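Local coordinates for long form salivary protein D7L1 (Culex quinquefasciatus, PDB 6V4C) that binds and sequesters adenine nucleotides, ADP and ATP most tightly, and so inhibits platelet aggregation and hemostasis in the vertebrate host during mosquito feeding, at residues Asp245-Gly248 with Glu249-Met253. Numbering follows the deposited sequence.
Sequences DGLG and EQLFM. With ZN (zinc ion), chain L.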
loop_
_atom_site.group_PDB
_atom_site.type_symbol
_atom_site.label_atom_id
_atom_site.label_comp_id
_atom_site.label_asym_id
_atom_site.label_seq_id
_atom_site.Cartn_x
_atom_site.Cartn_y
_atom_site.Cartn_z
ATOM N N ASP A 245 -1.068 20.209 -12.398
ATOM C CA ASP A 245 -0.817 21.164 -13.474
ATOM C C ASP A 245 0.122 20.586 -14.526
ATOM O O ASP A 245 -0.049 20.841 -15.724
ATOM C CB ASP A 245 -0.249 22.463 -12.905
ATOM C CG ASP A 245 -1.249 23.208 -12.046
ATOM O OD1 ASP A 245 -2.468 23.011 -12.241
ATOM O OD2 ASP A 245 -0.816 23.991 -11.176
ATOM N N GLY A 246 1.117 19.805 -14.100
ATOM C CA GLY A 246 2.054 19.234 -15.055
ATOM C C GLY A 246 1.406 18.225 -15.982
ATOM O O GLY A 246 1.619 18.251 -17.198
ATOM N N LEU A 247 0.600 17.320 -15.423
ATOM C CA LEU A 247 -0.063 16.310 -16.235
ATOM C C LEU A 247 -1.325 16.830 -16.906
ATOM O O LEU A 247 -1.724 16.293 -17.944
ATOM C CB LEU A 247 -0.413 15.089 -15.376
ATOM C CG LEU A 247 0.749 14.307 -14.759
ATOM C CD1 LEU A 247 0.229 13.261 -13.790
ATOM C CD2 LEU A 247 1.600 13.652 -15.837
ATOM N N GLY A 248 -1.956 17.861 -16.353
ATOM C CA GLY A 248 -3.259 18.290 -16.823
ATOM C C GLY A 248 -4.387 17.521 -16.167
ATOM O O GLY A 248 -4.184 16.387 -15.725
ATOM N N GLU A 249 -5.578 18.121 -16.102
ATOM C CA GLU A 249 -6.676 17.508 -15.359
ATOM C C GLU A 249 -7.045 16.140 -15.921
ATOM O O GLU A 249 -7.262 15.192 -15.162
ATOM C CB GLU A 249 -7.898 18.426 -15.356
ATOM C CG GLU A 249 -9.135 17.795 -14.719
ATOM C CD GLU A 249 -10.363 18.664 -14.843
ATOM O OE1 GLU A 249 -10.614 19.182 -15.950
ATOM O OE2 GLU A 249 -11.069 18.839 -13.829
ATOM N N GLN A 250 -7.121 16.022 -17.248
ATOM C CA GLN A 250 -7.626 14.793 -17.854
ATOM C C GLN A 250 -6.760 13.593 -17.483
ATOM O O GLN A 250 -7.265 12.567 -17.011
ATOM C CB GLN A 250 -7.715 14.961 -19.371
ATOM C CG GLN A 250 -9.101 14.709 -19.937
ATOM C CD GLN A 250 -10.172 15.594 -19.312
ATOM O OE1 GLN A 250 -11.281 15.134 -19.035
ATOM N NE2 GLN A 250 -9.849 16.866 -19.095
ATOM N N LEU A 251 -5.446 13.710 -17.674
ATOM C CA LEU A 251 -4.565 12.596 -17.338
ATOM C C LEU A 251 -4.496 12.383 -15.831
ATOM O O LEU A 251 -4.507 11.237 -15.361
ATOM C CB LEU A 251 -3.172 12.833 -17.916
ATOM C CG LEU A 251 -2.143 11.751 -17.613
ATOM C CD1 LEU A 251 -2.644 10.394 -18.085
ATOM C CD2 LEU A 251 -0.816 12.094 -18.269
ATOM N N PHE A 252 -4.428 13.474 -15.065
ATOM C CA PHE A 252 -4.336 13.367 -13.612
ATOM C C PHE A 252 -5.524 12.601 -13.041
ATOM O O PHE A 252 -5.356 11.698 -12.212
ATOM C CB PHE A 252 -4.243 14.767 -12.996
ATOM C CG PHE A 252 -3.983 14.769 -11.513
ATOM C CD1 PHE A 252 -2.688 14.784 -11.027
ATOM C CD2 PHE A 252 -5.032 14.766 -10.606
ATOM C CE1 PHE A 252 -2.440 14.792 -9.664
ATOM C CE2 PHE A 252 -4.791 14.774 -9.245
ATOM C CZ PHE A 252 -3.491 14.789 -8.772
ATOM N N MET A 253 -6.739 12.945 -13.482
ATOM C CA MET A 253 -7.927 12.275 -12.965
ATOM C C MET A 253 -8.021 10.835 -13.444
ATOM O O MET A 253 -8.511 9.970 -12.710
ATOM C CB MET A 253 -9.192 13.050 -13.343
ATOM C CG MET A 253 -9.307 14.376 -12.630
ATOM S SD MET A 253 -8.861 14.218 -10.891
ATOM C CE MET A 253 -10.209 13.206 -10.275
HETATM ZN ZN ZN L . -12.791 19.654 -14.486
HETATM O O HOH W 1 -4.298 15.988 -19.168
#
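The F252 ring leads away from 245-248, and L247 CD1 only grazes it obliquely, 4.3 Å from F252 CD1; the sulfur SD of M253 lies in the ring plane at the edge, Y240 meets the ring edge-to-face, and the ring of Y244 is inclined to it. With CG anti to the backbone N (chi1 -173°), the buried ring swings off the local turn toward these tyrosines of helix 235-247. L247 also touches L251, methyl to methyl, CD2 to CD2 at 3.8 Å, the two side chains crossing at a slant and both touching the loop at K217. The E249 carboxylate sits at the end of an extended chain and binds zinc through OE2 at 2.0 Å, OE1 being farther at 2.7 Å; H172 ND1 is the second protein ligand. The backbone turns at G248, which takes positive phi (86°), a conformation glycine reaches easily. F252 N donates a fairly straight 3.0 Å bond (160° at the hydrogen) to G248 O, the i to i+4 bond that opens the new helix, and a water links L247 O to L251 N. The whole is a single-glycine link between consecutive helices: G248 is the first residue beyond helix 235-247 and the N-cap of helix 249-263, at the surface of the all-helical, odorant-binding-protein-like C-terminal half of this D7 protein.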